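Local coordinates for Dbv8 protein (Nonomuraea, PDB 4MFZ) that probably transfers a long aliphatic acyl chain from acyl-CoA, such as the bound decanoyl-CoA, to a glycopeptide antibiotic, as a GNAT-family N-acyltransferase, at residues I169-N180 / L295-G303. Sequence-based numbering, arbitrary orientation.
Sequences IHRRKYGEGGTN and LEFVFRYNG. With MFK (decanoyl-CoA), chain B.
Lys173 and Glu296 join the C-terminal ends of two helices through a salt bridge, Lys173 NZ to Glu296 OE1 at 2.9 Å. The ammonium comes to the syn side of the carboxylate, somewhat out of its plane. Fully extended, with CG anti to the backbone N (chi1 174°), the lysine runs past the turn that ends helix 291-299. Its CG lies 3.5 Å from Arg300 O. Farther along, Lys173 CE comes within 3.2 Å of Tyr301 O.

Glu296 is shared. Its other oxygen, OE2, takes a bond from Arg300 NH1 (2.8 Å) on the anti side, so one carboxylate bridges the two cations in a three-residue salt-bridge network. The Arg300 chain, bent at chi2 and chi3, brings its guanidinium under Ile169, whose CD1 sits over one face, 3.8 Å from NH2, while Glu219 holds NH2 in a further salt bridge. Arg172 crosses the aliphatic part of Arg300 with its NE 3.6 Å from Arg300 CB, the two guanidinium planes nearly perpendicular.

Waters fill out the seam. One donates to both Lys173 O and Arg300 O, and another links Asn180 ND2 to Glu296 OE2. Asn302 OD1 comes 3.7 Å from Tyr174 CE1, with the amide and ring planes nearly perpendicular.

The case illustrates how two domains can meet through helix ends: the axes of 169-174 and 295-299, closing helices 162-174 and 291-299, make 99°. On the latter helix, Phe297 and Val298 line the decanoyl-CoA pocket, while Val298 and Phe299 pack on helix 314-324; both helices lie in the connection from outermost strand 281-289 to its antiparallel neighbour, 330-337.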
loop_
_atom_site.group_PDB
_atom_site.type_symbol
_atom_site.label_atom_id
_atom_site.label_comp_id
_atom_site.label_asym_id
_atom_site.label_seq_id
_atom_site.Cartn_x
_atom_site.Cartn_y
_atom_site.Cartn_z
ATOM N N ILE A 169 5.213 0.657 9.092
ATOM C CA ILE A 169 5.648 -0.699 8.793
ATOM C C ILE A 169 7.126 -0.735 8.425
ATOM O O ILE A 169 7.861 -1.648 8.856
ATOM C CB ILE A 169 4.825 -1.325 7.668
ATOM C CG1 ILE A 169 3.436 -1.709 8.199
ATOM C CG2 ILE A 169 5.554 -2.520 7.076
ATOM C CD1 ILE A 169 2.433 -1.994 7.088
ATOM N N HIS A 170 7.574 0.255 7.654
ATOM C CA HIS A 170 8.997 0.297 7.281
ATOM C C HIS A 170 9.883 0.383 8.509
ATOM O O HIS A 170 10.830 -0.392 8.635
ATOM C CB HIS A 170 9.307 1.408 6.280
ATOM C CG HIS A 170 10.689 1.314 5.672
ATOM N ND1 HIS A 170 11.800 1.715 6.330
ATOM C CD2 HIS A 170 11.115 0.864 4.421
ATOM C CE1 HIS A 170 12.884 1.526 5.541
ATOM N NE2 HIS A 170 12.467 1.005 4.376
ATOM N N ARG A 171 9.564 1.285 9.431
ATOM C CA ARG A 171 10.375 1.449 10.619
ATOM C C ARG A 171 10.272 0.215 11.532
ATOM O O ARG A 171 11.220 -0.123 12.235
ATOM C CB ARG A 171 9.994 2.717 11.383
ATOM C CG ARG A 171 10.928 2.980 12.576
ATOM C CD ARG A 171 10.796 4.369 13.191
ATOM N NE ARG A 171 11.219 5.443 12.281
ATOM C CZ ARG A 171 12.486 5.772 12.023
ATOM N NH1 ARG A 171 13.488 5.121 12.595
ATOM N NH2 ARG A 171 12.754 6.767 11.189
ATOM N N ARG A 172 9.116 -0.442 11.525
ATOM C CA ARG A 172 8.915 -1.621 12.354
ATOM C C ARG A 172 9.740 -2.777 11.802
ATOM O O ARG A 172 10.390 -3.476 12.552
ATOM C CB ARG A 172 7.424 -1.985 12.452
ATOM C CG ARG A 172 7.146 -3.169 13.362
ATOM C CD ARG A 172 5.664 -3.502 13.462
ATOM N NE ARG A 172 5.471 -4.931 13.207
ATOM C CZ ARG A 172 4.503 -5.692 13.723
ATOM N NH1 ARG A 172 3.616 -5.170 14.567
ATOM N NH2 ARG A 172 4.436 -6.990 13.411
ATOM N N LYS A 173 9.732 -2.962 10.491
ATOM C CA LYS A 173 10.516 -4.024 9.879
ATOM C C LYS A 173 12.043 -3.790 9.921
ATOM O O LYS A 173 12.793 -4.692 10.328
ATOM C CB LYS A 173 10.012 -4.308 8.463
ATOM C CG LYS A 173 10.862 -5.292 7.685
ATOM C CD LYS A 173 10.174 -5.726 6.400
ATOM C CE LYS A 173 10.975 -6.837 5.719
ATOM N NZ LYS A 173 10.251 -7.473 4.581
ATOM N N TYR A 174 12.493 -2.588 9.550
ATOM C CA TYR A 174 13.943 -2.300 9.376
ATOM C C TYR A 174 14.632 -1.494 10.493
ATOM O O TYR A 174 15.860 -1.423 10.540
ATOM C CB TYR A 174 14.236 -1.639 8.016
ATOM C CG TYR A 174 13.768 -2.460 6.838
ATOM C CD1 TYR A 174 14.469 -3.587 6.411
ATOM C CD2 TYR A 174 12.594 -2.116 6.164
ATOM C CE1 TYR A 174 14.008 -4.344 5.333
ATOM C CE2 TYR A 174 12.134 -2.861 5.095
ATOM C CZ TYR A 174 12.838 -3.968 4.688
ATOM O OH TYR A 174 12.335 -4.685 3.641
ATOM N N GLY A 175 13.860 -0.889 11.384
ATOM C CA GLY A 175 14.445 -0.025 12.400
ATOM C C GLY A 175 15.001 1.265 11.817
ATOM O O GLY A 175 15.869 1.901 12.423
ATOM N N GLU A 176 14.505 1.648 10.636
ATOM C CA GLU A 176 14.922 2.881 9.963
ATOM C C GLU A 176 13.782 3.411 9.081
ATOM O O GLU A 176 12.820 2.707 8.820
ATOM C CB GLU A 176 16.211 2.659 9.147
ATOM C CG GLU A 176 16.054 1.700 7.989
ATOM C CD GLU A 176 17.360 1.366 7.291
ATOM O OE1 GLU A 176 17.393 1.442 6.044
ATOM O OE2 GLU A 176 18.349 1.004 7.967
ATOM N N GLY A 177 13.911 4.651 8.628
ATOM C CA GLY A 177 12.856 5.347 7.887
ATOM C C GLY A 177 12.620 4.856 6.468
ATOM O O GLY A 177 13.553 4.442 5.761
ATOM N N GLY A 178 11.357 4.889 6.061
ATOM C CA GLY A 178 11.014 4.620 4.676
ATOM C C GLY A 178 9.525 4.408 4.484
ATOM O O GLY A 178 8.732 4.688 5.373
ATOM N N THR A 179 9.166 3.951 3.289
ATOM C CA THR A 179 7.798 3.594 2.941
ATOM C C THR A 179 7.819 2.129 2.515
ATOM O O THR A 179 8.592 1.737 1.633
ATOM C CB THR A 179 7.262 4.427 1.744
ATOM O OG1 THR A 179 8.240 4.447 0.691
ATOM C CG2 THR A 179 6.949 5.833 2.134
ATOM N N ASN A 180 6.987 1.325 3.155
ATOM C CA ASN A 180 6.744 -0.040 2.759
ATOM C C ASN A 180 5.828 -0.038 1.532
ATOM O O ASN A 180 4.918 0.794 1.429
ATOM C CB ASN A 180 6.060 -0.805 3.917
ATOM C CG ASN A 180 5.858 -2.277 3.602
ATOM O OD1 ASN A 180 6.818 -3.014 3.371
ATOM N ND2 ASN A 180 4.606 -2.715 3.595
ATOM N N LEU A 295 5.690 -14.844 7.635
ATOM C CA LEU A 295 6.712 -14.231 8.474
ATOM C C LEU A 295 6.636 -12.730 8.349
ATOM O O LEU A 295 6.861 -12.019 9.326
ATOM C CB LEU A 295 8.104 -14.727 8.068
ATOM C CG LEU A 295 8.414 -16.186 8.445
ATOM C CD1 LEU A 295 9.703 -16.673 7.784
ATOM C CD2 LEU A 295 8.449 -16.390 9.950
ATOM N N GLU A 296 6.297 -12.255 7.147
ATOM C CA GLU A 296 6.112 -10.838 6.909
ATOM C C GLU A 296 4.943 -10.279 7.712
ATOM O O GLU A 296 5.098 -9.307 8.454
ATOM C CB GLU A 296 5.918 -10.557 5.414
ATOM C CG GLU A 296 5.427 -9.150 5.072
ATOM C CD GLU A 296 6.443 -8.046 5.360
ATOM O OE1 GLU A 296 7.666 -8.325 5.439
ATOM O OE2 GLU A 296 6.014 -6.874 5.484
ATOM N N PHE A 297 3.770 -10.875 7.556
ATOM C CA PHE A 297 2.582 -10.266 8.115
ATOM C C PHE A 297 2.380 -10.625 9.585
ATOM O O PHE A 297 1.604 -9.971 10.275
ATOM C CB PHE A 297 1.348 -10.644 7.303
ATOM C CG PHE A 297 1.299 -10.018 5.926
ATOM C CD1 PHE A 297 0.699 -8.768 5.728
ATOM C CD2 PHE A 297 1.826 -10.688 4.821
ATOM C CE1 PHE A 297 0.650 -8.200 4.460
ATOM C CE2 PHE A 297 1.783 -10.131 3.553
ATOM C CZ PHE A 297 1.197 -8.884 3.374
ATOM N N VAL A 298 3.047 -11.668 10.066
ATOM C CA VAL A 298 2.922 -12.007 11.484
ATOM C C VAL A 298 4.036 -11.347 12.309
ATOM O O VAL A 298 3.791 -10.947 13.444
ATOM C CB VAL A 298 2.826 -13.532 11.747
ATOM C CG1 VAL A 298 2.676 -13.830 13.232
ATOM C CG2 VAL A 298 1.639 -14.124 11.005
ATOM N N PHE A 299 5.236 -11.205 11.734
ATOM C CA PHE A 299 6.390 -10.674 12.486
ATOM C C PHE A 299 7.077 -9.470 11.875
ATOM O O PHE A 299 7.933 -8.878 12.504
ATOM C CB PHE A 299 7.472 -11.740 12.691
ATOM C CG PHE A 299 7.016 -12.947 13.440
ATOM C CD1 PHE A 299 6.945 -12.937 14.839
ATOM C CD2 PHE A 299 6.702 -14.114 12.753
ATOM C CE1 PHE A 299 6.536 -14.077 15.537
ATOM C CE2 PHE A 299 6.297 -15.260 13.438
ATOM C CZ PHE A 299 6.216 -15.239 14.835
ATOM N N ARG A 300 6.747 -9.148 10.633
ATOM C CA ARG A 300 7.422 -8.086 9.888
ATOM C C ARG A 300 8.905 -8.453 9.866
ATOM O O ARG A 300 9.828 -7.635 10.083
ATOM C CB ARG A 300 7.100 -6.716 10.481
ATOM C CG ARG A 300 6.605 -5.688 9.479
ATOM C CD ARG A 300 5.640 -6.221 8.412
ATOM N NE ARG A 300 4.216 -6.010 8.700
ATOM C CZ ARG A 300 3.276 -5.848 7.763
ATOM N NH1 ARG A 300 3.596 -5.858 6.465
ATOM N NH2 ARG A 300 2.011 -5.655 8.123
ATOM N N TYR A 301 9.076 -9.737 9.583
ATOM C CA TYR A 301 10.327 -10.465 9.658
ATOM C C TYR A 301 11.444 -9.775 8.908
ATOM O O TYR A 301 11.226 -9.255 7.815
ATOM C CB TYR A 301 10.115 -11.847 9.053
ATOM C CG TYR A 301 11.276 -12.756 9.246
ATOM C CD1 TYR A 301 11.648 -13.147 10.528
ATOM C CD2 TYR A 301 12.012 -13.226 8.160
ATOM C CE1 TYR A 301 12.720 -13.975 10.733
ATOM C CE2 TYR A 301 13.086 -14.061 8.357
ATOM C CZ TYR A 301 13.430 -14.429 9.654
ATOM O OH TYR A 301 14.484 -15.253 9.907
ATOM N N ASN A 302 12.639 -9.791 9.498
ATOM C CA ASN A 302 13.826 -9.252 8.848
ATOM C C ASN A 302 15.080 -10.139 9.000
ATOM O O ASN A 302 16.139 -9.648 9.329
ATOM C CB ASN A 302 14.083 -7.812 9.332
ATOM C CG ASN A 302 15.049 -7.043 8.432
ATOM O OD1 ASN A 302 15.128 -7.272 7.212
ATOM N ND2 ASN A 302 15.783 -6.117 9.031
ATOM N N GLY A 303 14.945 -11.441 8.757
ATOM C CA GLY A 303 16.082 -12.361 8.789
ATOM C C GLY A 303 16.637 -12.761 10.159
ATOM O O GLY A 303 17.648 -13.460 10.228
HETATM C CCG MFK B . -10.670 -13.622 7.292
HETATM C CCF MFK B . -11.542 -13.594 6.039
HETATM C CCE MFK B . -10.875 -12.741 4.982
HETATM C CCD MFK B . -9.833 -13.579 4.284
HETATM C CCC MFK B . -9.570 -12.965 2.923
HETATM C CCB MFK B . -8.145 -12.477 2.844
HETATM C CCA MFK B . -7.836 -12.206 1.382
HETATM C CBZ MFK B . -7.600 -10.712 1.221
HETATM C CAK MFK B . -6.143 -10.466 0.881
HETATM C CAJ MFK B . -5.482 -9.643 1.996
HETATM O OAL MFK B . -6.100 -8.783 2.631
HETATM S SAI MFK B . -3.790 -10.030 2.238
HETATM C CAH MFK B . -3.336 -8.965 3.672
HETATM C CAG MFK B . -3.916 -9.480 4.993
HETATM N NAF MFK B . -3.557 -8.493 6.025
HETATM C CAE MFK B . -2.815 -8.797 7.105
HETATM O OAM MFK B . -2.407 -9.927 7.366
HETATM C CAD MFK B . -2.537 -7.613 8.055
HETATM C CAC MFK B . -1.899 -8.123 9.361
HETATM N NAB MFK B . -2.766 -9.126 10.013
HETATM C CAA MFK B . -3.577 -8.732 11.005
HETATM O OAO MFK B . -3.636 -7.556 11.397
HETATM C CAN MFK B . -4.419 -9.823 11.681
HETATM O OAU MFK B . -3.951 -11.140 11.309
HETATM C CAP MFK B . -5.934 -9.682 11.414
HETATM C CAR MFK B . -6.192 -9.709 9.915
HETATM C CAS MFK B . -6.515 -8.386 11.972
HETATM C CAQ MFK B . -6.660 -10.855 12.064
HETATM O OAT MFK B . -6.388 -10.815 13.448
HETATM P PAV MFK B . -7.432 -11.352 14.553
HETATM O OAX MFK B . -8.766 -10.763 14.354
HETATM O OAW MFK B . -6.782 -11.224 15.890
HETATM O OAY MFK B . -7.442 -12.890 14.075
HETATM P PAZ MFK B . -7.911 -14.173 14.918
HETATM O OBA MFK B . -8.107 -15.316 13.849
HETATM O OBB MFK B . -9.142 -13.962 15.708
HETATM O "O5'" MFK B . -6.596 -14.673 15.702
HETATM C "C5'" MFK B . -6.565 -15.821 16.519
HETATM C "C4'" MFK B . -5.171 -15.893 17.153
HETATM O "O4'" MFK B . -4.056 -15.524 16.251
HETATM C "C3'" MFK B . -5.045 -14.922 18.302
HETATM O "O3'" MFK B . -4.130 -15.491 19.238
HETATM P PBV MFK B . -4.509 -15.456 20.814
HETATM O OBW MFK B . -4.295 -13.928 21.175
HETATM O OBY MFK B . -3.363 -16.376 21.509
HETATM O OBX MFK B . -5.886 -15.803 21.153
HETATM C "C2'" MFK B . -4.438 -13.703 17.600
HETATM O "O2'" MFK B . -3.811 -12.791 18.481
HETATM C "C1'" MFK B . -3.400 -14.336 16.723
HETATM N N9 MFK B . -3.059 -13.458 15.573
HETATM C C8 MFK B . -3.810 -13.241 14.487
HETATM N N7 MFK B . -3.140 -12.400 13.688
HETATM C C5 MFK B . -1.951 -12.143 14.254
HETATM C C4 MFK B . -1.915 -12.800 15.419
HETATM N N3 MFK B . -0.819 -12.758 16.190
HETATM C C2 MFK B . 0.371 -11.912 15.914
HETATM N N1 MFK B . 0.206 -11.234 14.612
HETATM C C6 MFK B . -0.902 -11.385 13.873
HETATM N N6 MFK B . -0.989 -10.756 12.703
HETATM O O HOH W 1 1.936 -9.116 14.370
HETATM O O HOH W 2 11.949 -7.099 11.905
HETATM O O HOH W 3 4.211 -5.973 3.312
HETATM O O HOH W 4 6.458 -5.837 2.393
#